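Local coordinates for protein ten1 (Schizosaccharomyces pombe, PDB 3KF6) that binds single-stranded telomeric DNA and is required for telomere maintenance, working as the small OB-fold partner of Stn1, at residues 12-15 against 16-19. Residues are numbered along the deposited sequence; the frame is centred on the assembly and turned at random.
Sequences INQI and NDCK
Asp17 folds back over Gln14 in a tight run of turns. Its CB lies 3.2 Å from Gln14 O, the same oxygen that takes the bond from its own backbone N. From there CG stays beside the backbone N, chi1 -66°, which turns the carboxylate back along the chain. CG passes 3.8 Å from Gln14 O. At the tip, OD2 comes to 3.5 Å from Gln14 CA and to 3.9 Å from Gln14 CB. These are van der Waals touches: OD2 rests against the CA and CB of Gln14, well short of its side-chain amide. That amide is held elsewhere: Gln14 OE1 accepts hydrogen bonds from Phe11 N and from Gln102 NE2 of helix 91-103.

Backbone bonds fix the turns. Asp17 N donates to Gln14 O at 2.9 Å, with an N-H...O angle of 152°. One residue on, Cys18 N donates to Ile15 O at 3.1 Å. With Ile15 N to Ile12 O, these bonds close three overlapping beta turns. The central pairs, Asn13-Gln14, Ile15-Asn16 and Asn16-Asp17, all have type I backbone angles. A water bridges Ile12 O and Asn16 N. It donates to Ile12 O at 2.7 Å and accepts from Asn16 N.

The stretch has two unlike sides. Asn13, Asn16 and Asp17 are exposed. Ile12, Ile15 and Cys18 are buried against the curled sheet of the OB fold. Ile12 meets Leu40 of strand 37-42, and Ile15 touches Val47 of strand 45-50. Ile15 and Cys18 both pack on Leu24 of strand 23-34. The whole run lies in the connection from strand 8-9 to strand 23-34.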
ATOM      1  N   ILE B  12       9.485 -10.182   9.278  1.00 18.01           N
ATOM      2  CA  ILE B  12       9.330 -10.295  10.717  1.00 19.03           C
ATOM      3  C   ILE B  12      10.681 -10.174  11.418  1.00 20.28           C
ATOM      4  O   ILE B  12      10.777  -9.567  12.485  1.00 20.50           O
ATOM      5  CB  ILE B  12       8.646 -11.625  11.095  1.00 18.68           C
ATOM      6  CG1 ILE B  12       7.153 -11.533  10.752  1.00 17.37           C
ATOM      7  CG2 ILE B  12       8.846 -11.924  12.586  1.00 20.54           C
ATOM      8  CD1 ILE B  12       6.369 -12.797  11.045  1.00 19.44           C
ATOM      9  N   ASN B  13      11.724 -10.729  10.806  1.00 22.06           N
ATOM     10  CA  ASN B  13      13.058 -10.674  11.395  1.00 25.21           C
ATOM     11  C   ASN B  13      13.630  -9.258  11.495  1.00 24.91           C
ATOM     12  O   ASN B  13      14.699  -9.065  12.077  1.00 26.43           O
ATOM     13  CB  ASN B  13      14.029 -11.568  10.609  1.00 26.33           C
ATOM     14  CG  ASN B  13      14.224 -11.116   9.176  1.00 28.67           C
ATOM     15  OD1 ASN B  13      14.572  -9.964   8.917  1.00 29.90           O
ATOM     16  ND2 ASN B  13      14.014 -12.031   8.233  1.00 31.49           N
ATOM     17  N   GLN B  14      12.931  -8.273  10.935  1.00 24.38           N
ATOM     18  CA  GLN B  14      13.400  -6.887  10.979  1.00 22.69           C
ATOM     19  C   GLN B  14      12.597  -6.029  11.948  1.00 24.06           C
ATOM     20  O   GLN B  14      12.915  -4.863  12.168  1.00 24.21           O
ATOM     21  CB  GLN B  14      13.327  -6.243   9.588  1.00 23.03           C
ATOM     22  CG  GLN B  14      14.129  -6.946   8.513  1.00 23.03           C
ATOM     23  CD  GLN B  14      13.890  -6.339   7.143  1.00 25.77           C
ATOM     24  OE1 GLN B  14      12.745  -6.214   6.703  1.00 24.27           O
ATOM     25  NE2 GLN B  14      14.968  -5.958   6.462  1.00 23.47           N
ATOM     26  N   ILE B  15      11.548  -6.599  12.528  1.00 24.16           N
ATOM     27  CA  ILE B  15      10.715  -5.841  13.448  1.00 23.40           C
ATOM     28  C   ILE B  15      11.502  -5.223  14.602  1.00 25.73           C
ATOM     29  O   ILE B  15      11.255  -4.078  14.976  1.00 23.09           O
ATOM     30  CB  ILE B  15       9.575  -6.718  14.009  1.00 23.62           C
ATOM     31  CG1 ILE B  15       8.619  -7.087  12.871  1.00 23.90           C
ATOM     32  CG2 ILE B  15       8.826  -5.970  15.101  1.00 24.16           C
ATOM     33  CD1 ILE B  15       7.519  -8.056  13.267  1.00 21.99           C
ATOM     34  N   ASN B  16      12.451  -5.974  15.151  1.00 28.70           N
ATOM     35  CA  ASN B  16      13.252  -5.479  16.264  1.00 33.01           C
ATOM     36  C   ASN B  16      14.281  -4.433  15.845  1.00 34.65           C
ATOM     37  O   ASN B  16      15.002  -3.896  16.686  1.00 36.56           O
ATOM     38  CB  ASN B  16      13.945  -6.640  16.982  1.00 35.05           C
ATOM     39  CG  ASN B  16      12.959  -7.584  17.640  1.00 38.25           C
ATOM     40  OD1 ASN B  16      11.959  -7.150  18.212  1.00 40.20           O
ATOM     41  ND2 ASN B  16      13.241  -8.881  17.572  1.00 40.16           N
ATOM     42  N   ASP B  17      14.354  -4.152  14.548  1.00 35.41           N
ATOM     43  CA  ASP B  17      15.275  -3.141  14.040  1.00 36.43           C
ATOM     44  C   ASP B  17      14.534  -1.814  13.923  1.00 35.78           C
ATOM     45  O   ASP B  17      15.141  -0.776  13.663  1.00 36.58           O
ATOM     46  CB  ASP B  17      15.813  -3.519  12.655  1.00 37.97           C
ATOM     47  CG  ASP B  17      16.685  -4.753  12.680  1.00 40.90           C
ATOM     48  OD1 ASP B  17      17.536  -4.853  13.582  1.00 42.32           O
ATOM     49  OD2 ASP B  17      16.529  -5.616  11.789  1.00 42.97           O
ATOM     50  N   CYS B  18      13.219  -1.853  14.115  1.00 35.06           N
ATOM     51  CA  CYS B  18      12.398  -0.651  13.999  1.00 35.33           C
ATOM     52  C   CYS B  18      12.033  -0.017  15.338  1.00 35.46           C
ATOM     53  O   CYS B  18      12.133  -0.651  16.388  1.00 36.09           O
ATOM     54  CB  CYS B  18      11.132  -0.971  13.199  1.00 34.98           C
ATOM     55  SG  CYS B  18      11.492  -1.690  11.570  1.00 35.28           S
ATOM     56  N   LYS B  19      11.609   1.241  15.282  1.00 35.58           N
ATOM     57  CA  LYS B  19      11.248   2.009  16.472  1.00 36.43           C
ATOM     58  C   LYS B  19       9.815   1.782  16.938  1.00 35.90           C
ATOM     59  O   LYS B  19       8.911   1.578  16.126  1.00 35.74           O
ATOM     60  CB  LYS B  19      11.442   3.500  16.194  1.00 38.48           C
ATOM     61  CG  LYS B  19      12.814   3.857  15.650  1.00 41.29           C
ATOM     62  CD  LYS B  19      12.879   5.318  15.245  1.00 43.04           C
ATOM     63  CE  LYS B  19      14.233   5.661  14.659  1.00 44.70           C
ATOM     64  NZ  LYS B  19      15.333   5.398  15.632  1.00 45.33           N
TER
HETATM   65  O   HOH W   1      12.281  -9.100  14.691  1.00 32.72           O